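Local coordinates for calcium uptake protein 2, mitochondrial (Homo sapiens, PDB 6LB7), which binds calcium through an EF-hand and probably regulates calcium entry into mitochondria as a partner of the calcium uniporter, at residues B[195-200]-B[207-212]; B[71-76]-B[177-182]. All coordinates share one frame; numbering follows the deposited sequence.

Interaction 1: B[195-200]-B[207-212]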
ATOM      1  N   PHE B 195     -19.349  24.269   6.843  1.00 11.41           N
ATOM      2  CA  PHE B 195     -18.333  25.091   7.477  1.00 11.66           C
ATOM      3  C   PHE B 195     -18.280  26.495   6.905  1.00 11.91           C
ATOM      4  O   PHE B 195     -17.840  27.414   7.606  1.00 12.18           O
ATOM      5  CB  PHE B 195     -16.963  24.387   7.390  1.00 11.62           C
ATOM      6  CG  PHE B 195     -16.870  23.202   8.310  1.00 12.07           C
ATOM      7  CD1 PHE B 195     -16.429  23.352   9.616  1.00 11.60           C
ATOM      8  CD2 PHE B 195     -17.304  21.961   7.895  1.00 12.52           C
ATOM      9  CE1 PHE B 195     -16.407  22.265  10.479  1.00 17.83           C
ATOM     10  CE2 PHE B 195     -17.267  20.870   8.753  1.00 15.60           C
ATOM     11  CZ  PHE B 195     -16.812  21.018  10.038  1.00 11.20           C
ATOM     12  N   SER B 196     -18.763  26.712   5.678  1.00 11.47           N
ATOM     13  CA  SER B 196     -18.896  28.106   5.259  1.00 15.37           C
ATOM     14  C   SER B 196     -20.118  28.784   5.869  1.00 13.21           C
ATOM     15  O   SER B 196     -20.278  29.995   5.678  1.00 12.03           O
ATOM     16  CB  SER B 196     -18.959  28.221   3.736  1.00 13.20           C
ATOM     17  OG  SER B 196     -20.280  27.994   3.282  1.00 13.06           O
ATOM     18  N   LYS B 197     -20.953  28.035   6.600  1.00 11.46           N
ATOM     19  CA  LYS B 197     -22.179  28.563   7.244  1.00 11.53           C
ATOM     20  C   LYS B 197     -23.173  29.089   6.228  1.00 15.07           C
ATOM     21  O   LYS B 197     -23.911  30.044   6.506  1.00 12.45           O
ATOM     22  CB  LYS B 197     -21.881  29.655   8.275  1.00 19.01           C
ATOM     23  CG  LYS B 197     -21.411  29.158   9.585  1.00 27.74           C
ATOM     24  CD  LYS B 197     -20.081  28.583   9.508  1.00 46.39           C
ATOM     25  CE  LYS B 197     -19.346  28.751  10.587  1.00 59.78           C
ATOM     26  NZ  LYS B 197     -18.090  28.187  10.470  1.00 62.29           N
ATOM     27  N   GLY B 198     -23.162  28.544   5.013  1.00 16.15           N
ATOM     28  CA  GLY B 198     -24.080  28.972   3.988  1.00 12.27           C
ATOM     29  C   GLY B 198     -23.547  30.008   3.019  1.00 18.17           C
ATOM     30  O   GLY B 198     -24.186  30.241   1.984  1.00 15.10           O
ATOM     31  N   LEU B 199     -22.406  30.631   3.302  1.00 12.79           N
ATOM     32  CA  LEU B 199     -21.874  31.633   2.393  1.00 13.02           C
ATOM     33  C   LEU B 199     -21.288  30.950   1.152  1.00 14.75           C
ATOM     34  O   LEU B 199     -20.977  29.762   1.160  1.00 13.53           O
ATOM     35  CB  LEU B 199     -20.806  32.492   3.078  1.00 13.35           C
ATOM     36  CG  LEU B 199     -21.230  33.584   4.089  1.00 20.27           C
ATOM     37  CD1 LEU B 199     -22.047  34.678   3.422  1.00 15.59           C
ATOM     38  CD2 LEU B 199     -21.978  32.995   5.295  1.00 13.46           C
ATOM     39  N   SER B 200     -21.160  31.714   0.068  1.00 13.12           N
ATOM     40  CA  SER B 200     -20.714  31.116  -1.195  1.00 14.32           C
ATOM     41  C   SER B 200     -19.248  30.712  -1.135  1.00 17.57           C
ATOM     42  O   SER B 200     -18.829  29.791  -1.839  1.00 14.23           O
ATOM     43  CB  SER B 200     -20.902  32.093  -2.356  1.00 13.52           C
ATOM     44  OG  SER B 200     -22.242  32.516  -2.476  1.00 21.60           O
ATOM     45  N   PHE B 207     -12.190  27.197   6.539  1.00 13.73           N
ATOM     46  CA  PHE B 207     -11.457  26.018   6.091  1.00 13.54           C
ATOM     47  C   PHE B 207     -10.595  25.451   7.220  1.00 14.36           C
ATOM     48  O   PHE B 207     -10.493  24.229   7.391  1.00 13.27           O
ATOM     49  CB  PHE B 207     -10.610  26.388   4.869  1.00 13.74           C
ATOM     50  CG  PHE B 207      -9.692  25.292   4.411  1.00 18.77           C
ATOM     51  CD1 PHE B 207     -10.192  24.208   3.713  1.00 13.32           C
ATOM     52  CD2 PHE B 207      -8.330  25.340   4.696  1.00 18.36           C
ATOM     53  CE1 PHE B 207      -9.349  23.177   3.301  1.00 16.03           C
ATOM     54  CE2 PHE B 207      -7.487  24.306   4.302  1.00 17.47           C
ATOM     55  CZ  PHE B 207      -7.998  23.229   3.595  1.00 16.63           C
ATOM     56  N   ALA B 208     -10.002  26.321   8.028  1.00 13.15           N
ATOM     57  CA  ALA B 208      -9.246  25.834   9.177  1.00 13.94           C
ATOM     58  C   ALA B 208     -10.150  25.089  10.151  1.00 13.31           C
ATOM     59  O   ALA B 208      -9.763  24.047  10.688  1.00 12.58           O
ATOM     60  CB  ALA B 208      -8.543  26.996   9.877  1.00 13.46           C
ATOM     61  N   GLU B 209     -11.363  25.605  10.390  1.00 14.11           N
ATOM     62  CA  GLU B 209     -12.301  24.908  11.273  1.00 16.77           C
ATOM     63  C   GLU B 209     -12.658  23.536  10.737  1.00 14.88           C
ATOM     64  O   GLU B 209     -12.736  22.568  11.506  1.00 12.21           O
ATOM     65  CB  GLU B 209     -13.585  25.710  11.454  1.00 16.32           C
ATOM     66  CG  GLU B 209     -13.478  26.974  12.245  1.00 38.34           C
ATOM     67  CD  GLU B 209     -14.749  27.786  12.112  1.00 50.21           C
ATOM     68  OE1 GLU B 209     -14.699  29.017  12.273  1.00 49.12           O
ATOM     69  OE2 GLU B 209     -15.804  27.184  11.802  1.00 58.13           O
ATOM     70  N   TRP B 210     -12.922  23.433   9.428  1.00 12.32           N
ATOM     71  CA  TRP B 210     -13.122  22.112   8.837  1.00 15.06           C
ATOM     72  C   TRP B 210     -11.900  21.223   9.068  1.00 13.22           C
ATOM     73  O   TRP B 210     -12.017  20.069   9.497  1.00 14.26           O
ATOM     74  CB  TRP B 210     -13.409  22.252   7.335  1.00 11.95           C
ATOM     75  CG  TRP B 210     -13.396  20.933   6.623  1.00 11.69           C
ATOM     76  CD1 TRP B 210     -14.440  20.036   6.517  1.00 11.46           C
ATOM     77  CD2 TRP B 210     -12.300  20.359   5.895  1.00 11.69           C
ATOM     78  NE1 TRP B 210     -14.050  18.951   5.780  1.00 11.31           N
ATOM     79  CE2 TRP B 210     -12.742  19.126   5.385  1.00 11.44           C
ATOM     80  CE3 TRP B 210     -10.984  20.765   5.638  1.00 11.90           C
ATOM     81  CZ2 TRP B 210     -11.911  18.280   4.636  1.00 18.32           C
ATOM     82  CZ3 TRP B 210     -10.152  19.920   4.890  1.00 11.86           C
ATOM     83  CH2 TRP B 210     -10.624  18.693   4.398  1.00 15.28           C
ATOM     84  N   LEU B 211     -10.706  21.754   8.797  1.00 13.14           N
ATOM     85  CA  LEU B 211      -9.507  20.916   8.810  1.00 17.98           C
ATOM     86  C   LEU B 211      -9.224  20.368  10.204  1.00 17.38           C
ATOM     87  O   LEU B 211      -8.768  19.230  10.346  1.00 12.17           O
ATOM     88  CB  LEU B 211      -8.311  21.722   8.289  1.00 17.58           C
ATOM     89  CG  LEU B 211      -6.935  21.064   8.161  1.00 17.87           C
ATOM     90  CD1 LEU B 211      -6.968  19.987   7.138  1.00 12.49           C
ATOM     91  CD2 LEU B 211      -5.884  22.104   7.776  1.00 18.89           C
ATOM     92  N   LEU B 212      -9.495  21.160  11.237  1.00 11.38           N
ATOM     93  CA  LEU B 212      -9.194  20.836  12.622  1.00 19.22           C
ATOM     94  C   LEU B 212     -10.384  20.233  13.353  1.00 21.50           C
ATOM     95  O   LEU B 212     -10.309  20.008  14.559  1.00 21.48           O
ATOM     96  CB  LEU B 212      -8.724  22.108  13.361  1.00 11.82           C
ATOM     97  CG  LEU B 212      -7.395  22.698  12.883  1.00 17.65           C
ATOM     98  CD1 LEU B 212      -7.164  24.081  13.477  1.00 12.50           C
ATOM     99  CD2 LEU B 212      -6.278  21.750  13.275  1.00 20.95           C
TER

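Interaction 2: B[71-76]-B[177-182]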
ATOM      1  N   THR B  71     -26.485  14.703  -5.330  1.00 15.99           N
ATOM      2  CA  THR B  71     -27.438  15.020  -4.276  1.00 21.68           C
ATOM      3  C   THR B  71     -28.269  13.816  -3.879  1.00 18.32           C
ATOM      4  O   THR B  71     -29.280  13.981  -3.183  1.00 18.19           O
ATOM      5  CB  THR B  71     -28.363  16.166  -4.682  1.00 22.18           C
ATOM      6  OG1 THR B  71     -29.202  15.741  -5.772  1.00 24.59           O
ATOM      7  CG2 THR B  71     -27.532  17.380  -5.091  1.00 18.92           C
ATOM      8  N   PHE B  72     -27.842  12.613  -4.265  1.00 16.71           N
ATOM      9  CA  PHE B  72     -28.606  11.400  -3.987  1.00 20.11           C
ATOM     10  C   PHE B  72     -28.943  11.251  -2.503  1.00 22.17           C
ATOM     11  O   PHE B  72     -30.090  10.975  -2.146  1.00 20.67           O
ATOM     12  CB  PHE B  72     -27.813  10.182  -4.485  1.00 23.23           C
ATOM     13  CG  PHE B  72     -28.475   8.853  -4.214  1.00 24.60           C
ATOM     14  CD1 PHE B  72     -29.546   8.422  -4.992  1.00 22.62           C
ATOM     15  CD2 PHE B  72     -28.012   8.022  -3.196  1.00 19.83           C
ATOM     16  CE1 PHE B  72     -30.146   7.195  -4.758  1.00 17.90           C
ATOM     17  CE2 PHE B  72     -28.613   6.796  -2.964  1.00 19.54           C
ATOM     18  CZ  PHE B  72     -29.674   6.378  -3.755  1.00 19.89           C
ATOM     19  N   PHE B  73     -27.944  11.371  -1.616  1.00 11.94           N
ATOM     20  CA  PHE B  73     -28.262  11.150  -0.201  1.00 14.34           C
ATOM     21  C   PHE B  73     -29.046  12.329   0.376  1.00 13.82           C
ATOM     22  O   PHE B  73     -29.974  12.127   1.165  1.00 15.29           O
ATOM     23  CB  PHE B  73     -26.990  10.869   0.623  1.00 16.48           C
ATOM     24  CG  PHE B  73     -26.342   9.537   0.300  1.00 21.40           C
ATOM     25  CD1 PHE B  73     -26.686   8.384   0.999  1.00 23.18           C
ATOM     26  CD2 PHE B  73     -25.430   9.432  -0.745  1.00 14.69           C
ATOM     27  CE1 PHE B  73     -26.114   7.152   0.672  1.00 24.31           C
ATOM     28  CE2 PHE B  73     -24.852   8.210  -1.074  1.00 18.89           C
ATOM     29  CZ  PHE B  73     -25.194   7.065  -0.369  1.00 22.52           C
ATOM     30  N   ARG B  74     -28.687  13.566  -0.005  1.00 15.89           N
ATOM     31  CA  ARG B  74     -29.407  14.741   0.513  1.00 14.83           C
ATOM     32  C   ARG B  74     -30.846  14.782   0.020  1.00 15.95           C
ATOM     33  O   ARG B  74     -31.731  15.207   0.764  1.00 18.15           O
ATOM     34  CB  ARG B  74     -28.679  16.045   0.127  1.00 13.42           C
ATOM     35  CG  ARG B  74     -27.467  16.345   1.037  1.00 14.59           C
ATOM     36  CD  ARG B  74     -26.577  17.506   0.512  1.00 13.55           C
ATOM     37  NE  ARG B  74     -25.927  17.196  -0.765  1.00 15.06           N
ATOM     38  CZ  ARG B  74     -25.214  18.062  -1.474  1.00 21.21           C
ATOM     39  NH1 ARG B  74     -25.038  19.303  -1.024  1.00 17.15           N
ATOM     40  NH2 ARG B  74     -24.670  17.694  -2.632  1.00 13.73           N
ATOM     41  N   ASP B  75     -31.109  14.341  -1.220  1.00 20.37           N
ATOM     42  CA  ASP B  75     -32.490  14.281  -1.699  1.00 21.97           C
ATOM     43  C   ASP B  75     -33.318  13.269  -0.911  1.00 24.03           C
ATOM     44  O   ASP B  75     -34.465  13.550  -0.550  1.00 25.68           O
ATOM     45  CB  ASP B  75     -32.526  13.953  -3.191  1.00 19.51           C
ATOM     46  CG  ASP B  75     -31.957  15.061  -4.038  1.00 20.40           C
ATOM     47  OD1 ASP B  75     -31.622  14.805  -5.205  1.00 28.87           O
ATOM     48  OD2 ASP B  75     -31.799  16.193  -3.530  1.00 21.52           O
ATOM     49  N   LEU B  76     -32.765  12.084  -0.639  1.00 20.61           N
ATOM     50  CA  LEU B  76     -33.514  11.074   0.107  1.00 19.94           C
ATOM     51  C   LEU B  76     -33.812  11.512   1.535  1.00 25.79           C
ATOM     52  O   LEU B  76     -34.902  11.255   2.053  1.00 23.47           O
ATOM     53  CB  LEU B  76     -32.743   9.758   0.132  1.00 18.57           C
ATOM     54  CG  LEU B  76     -32.698   9.011  -1.197  1.00 25.56           C
ATOM     55  CD1 LEU B  76     -31.695   7.859  -1.100  1.00 22.08           C
ATOM     56  CD2 LEU B  76     -34.097   8.514  -1.532  1.00 21.50           C
ATOM     57  N   ARG B 177     -18.696   3.481 -10.647  1.00 15.61           N
ATOM     58  CA  ARG B 177     -17.721   4.561 -10.542  1.00 21.56           C
ATOM     59  C   ARG B 177     -18.395   5.910 -10.329  1.00 18.06           C
ATOM     60  O   ARG B 177     -17.936   6.721  -9.522  1.00 16.35           O
ATOM     61  CB  ARG B 177     -16.852   4.607 -11.801  1.00 20.00           C
ATOM     62  CG  ARG B 177     -15.922   5.822 -11.861  1.00 23.30           C
ATOM     63  CD  ARG B 177     -15.109   5.917 -13.167  1.00 29.19           C
ATOM     64  NE  ARG B 177     -15.947   5.726 -14.349  1.00 32.07           N
ATOM     65  CZ  ARG B 177     -16.719   6.673 -14.885  1.00 45.10           C
ATOM     66  NH1 ARG B 177     -16.762   7.897 -14.361  1.00 39.97           N
ATOM     67  NH2 ARG B 177     -17.450   6.398 -15.956  1.00 55.13           N
ATOM     68  N   ARG B 178     -19.466   6.184 -11.073  1.00 22.02           N
ATOM     69  CA  ARG B 178     -20.142   7.472 -10.980  1.00 25.87           C
ATOM     70  C   ARG B 178     -20.784   7.666  -9.604  1.00 17.92           C
ATOM     71  O   ARG B 178     -20.789   8.776  -9.061  1.00 20.01           O
ATOM     72  CB  ARG B 178     -21.173   7.573 -12.105  1.00 24.88           C
ATOM     73  CG  ARG B 178     -21.887   8.842 -12.181  1.00 40.44           C
ATOM     74  CD  ARG B 178     -22.719   8.957 -13.444  1.00 52.39           C
ATOM     75  NE  ARG B 178     -21.963   9.221 -14.533  1.00 57.37           N
ATOM     76  CZ  ARG B 178     -21.483  10.311 -14.783  1.00 68.05           C
ATOM     77  NH1 ARG B 178     -21.685  11.238 -14.021  1.00 72.49           N
ATOM     78  NH2 ARG B 178     -20.799  10.475 -15.790  1.00 71.06           N
ATOM     79  N   PHE B 179     -21.367   6.598  -9.062  1.00 16.17           N
ATOM     80  CA  PHE B 179     -21.942   6.663  -7.725  1.00 14.77           C
ATOM     81  C   PHE B 179     -20.879   6.989  -6.671  1.00 14.40           C
ATOM     82  O   PHE B 179     -21.112   7.819  -5.788  1.00 15.53           O
ATOM     83  CB  PHE B 179     -22.637   5.345  -7.391  1.00 20.53           C
ATOM     84  CG  PHE B 179     -23.404   5.385  -6.096  1.00 18.36           C
ATOM     85  CD1 PHE B 179     -22.794   5.019  -4.902  1.00 22.39           C
ATOM     86  CD2 PHE B 179     -24.714   5.820  -6.071  1.00 30.54           C
ATOM     87  CE1 PHE B 179     -23.485   5.071  -3.705  1.00 21.98           C
ATOM     88  CE2 PHE B 179     -25.414   5.864  -4.882  1.00 29.00           C
ATOM     89  CZ  PHE B 179     -24.788   5.492  -3.698  1.00 19.21           C
ATOM     90  N   MET B 180     -19.704   6.350  -6.755  1.00 13.68           N
ATOM     91  CA  MET B 180     -18.638   6.604  -5.785  1.00 15.22           C
ATOM     92  C   MET B 180     -18.048   8.005  -5.943  1.00 20.33           C
ATOM     93  O   MET B 180     -17.770   8.678  -4.948  1.00 11.25           O
ATOM     94  CB  MET B 180     -17.535   5.553  -5.927  1.00 12.59           C
ATOM     95  CG  MET B 180     -18.038   4.122  -5.775  1.00 21.71           C
ATOM     96  SD  MET B 180     -19.126   3.897  -4.339  1.00 30.74           S
ATOM     97  CE  MET B 180     -20.184   2.570  -4.914  1.00 32.83           C
ATOM     98  N   GLU B 181     -17.809   8.449  -7.184  1.00 14.17           N
ATOM     99  CA  GLU B 181     -17.415   9.841  -7.399  1.00 15.72           C
ATOM    100  C   GLU B 181     -18.449  10.792  -6.805  1.00 13.14           C
ATOM    101  O   GLU B 181     -18.098  11.796  -6.185  1.00 17.65           O
ATOM    102  CB  GLU B 181     -17.255  10.135  -8.896  1.00 21.00           C
ATOM    103  CG  GLU B 181     -16.095   9.417  -9.618  1.00 21.58           C
ATOM    104  CD  GLU B 181     -16.225   9.491 -11.152  1.00 28.52           C
ATOM    105  OE1 GLU B 181     -15.256   9.133 -11.867  1.00 22.45           O
ATOM    106  OE2 GLU B 181     -17.311   9.881 -11.642  1.00 25.89           O
ATOM    107  N   ASN B 182     -19.733  10.500  -7.013  1.00 12.15           N
ATOM    108  CA  ASN B 182     -20.781  11.395  -6.545  1.00 13.31           C
ATOM    109  C   ASN B 182     -20.928  11.345  -5.027  1.00 13.44           C
ATOM    110  O   ASN B 182     -21.321  12.345  -4.415  1.00 14.19           O
ATOM    111  CB  ASN B 182     -22.101  11.044  -7.228  1.00 13.94           C
ATOM    112  CG  ASN B 182     -22.198  11.622  -8.662  1.00 21.41           C
ATOM    113  OD1 ASN B 182     -21.548  12.612  -8.984  1.00 23.78           O
ATOM    114  ND2 ASN B 182     -23.009  10.992  -9.510  1.00 18.49           N
TER

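Interaction 1: B[195-200]-B[207-212]
An edge-to-face aromatic pair, with a salt bridge beside it, packs the C-terminal end of the long helix 173-196 against the short helix 204-211, a contact between consecutive helices across the connection 197-203. Phe-195 lays one face of its ring over the backbone of Trp-210. Trp-210 CA lies 3.7 Å from the Phe-195 ring centroid and 17° off the normal, a CH-pi contact, and Phe-195 CD1 comes within 3.5 Å of Trp-210 N. The indole then arrives by its edge: Trp-210 CD1 is 3.7 Å from Phe-195 CE2, and the planes stand at 82°, a T-shaped pair. The first torsion of Trp-210 (chi1 170°, CG opposite the backbone N) lets the indole present CD1 at the Phe-195 face, the two side chains crossing at about a right angle. Glu-191 OE1, one helical turn before Phe-195, takes the bond from Trp-210 NE1 and thereby fixes the rotation of the indole.

At the exposed margin, Lys-197 NZ forms a salt bridge with Glu-209 OE2 at 2.8 Å, although its hydrogen-bond geometry is weak. The bend in the lysine chain also carries Lys-197 NZ back to Phe-195 O, 3.0 Å away, where it meets a carbonyl at the helix end. Beyond, a type I' turn from Ser-196 to Leu-199 is braced by Ser-196 OG, which donates to Leu-199 O at 2.8 Å.

Phe-213 adds a second edge-to-face partner for Phe-195. Trp-210 meets Phe-242 of helix 239-249 and makes a cation-pi contact with Arg-318 of helix 308-320, while Glu-209 rests on Trp-224 of helix 220-230.

Interaction 2: B[71-76]-B[177-182]
Asp-75 OD1 is gripped by two donors, Thr-71 OG1 at 2.7 Å and the backbone N of Gly-67, so the carboxylate ties the short helix 72-76 to Thr-71, at its N-cap position, and to the loop before it. The hydroxyl of Thr-71 approaches from above the carboxylate plane. Phe-72 and Phe-73 reach toward helix 173-196.

There, Phe-72, Phe-73 and Phe-179 form a buried aromatic cluster, a core contact between two helices far apart in sequence. It makes up the whole contact, with no hydrogen bond between the segments. Phe-179 turns the edge of its ring toward the face of Phe-72 in an offset edge-to-face pair, the planes at 73°; Phe-179 CE2 is 3.8 Å from Phe-72 CD2. The neighbouring atom, Phe-179 CZ, touches Phe-73 CZ at 3.7 Å, with the two rings oblique at 61°. Two adjacent atoms of one ring thus make the closest approaches to both phenylalanines. Phe-179 reaches there because its CG is anti to the backbone N (chi1 -173°). Leu-76 CD1 lies over a face of Phe-72, 3.6 Å above the ring plane. Were Phe-72 replaced by an alanine, the edge of Phe-179 would probably lose the face it meets, and Leu-76 CD1 the ring it packs on.

Salt bridges from Arg-74 to Glu-186 and Glu-189 bind helix 72-76 further along helix 173-196. Helix 157-163 borders the cluster, with Arg-161 in cation-pi contact with Phe-72 and Phe-162 edge-to-face with Phe-179, while Pro-30 and Leu-34 of helix 30-38 pack on Phe-73.

Overall arrangement
Both contacts draw on the long helix 173-196. Interaction 2 uses a turn near its start, and interaction 1 its last residues and the turn that follows, so the helix joins two separate packing centres. Their centres lie 22 Å apart and their nearest atoms about 11 Å, without touching. Along the chain they come in series, interaction 2 closing before interaction 1 opens. Asp-109, Asp-111, Asn-113, Met-115 and Glu-120 bind the calcium ion in an EF-hand whose loop follows helix 99-108, the last ligand lying in the first turn of helix 118-129. Strand 115-116 of that loop pairs antiparallel with strand 171-172, which runs into the shared helix, so this small sheet links loop and helix.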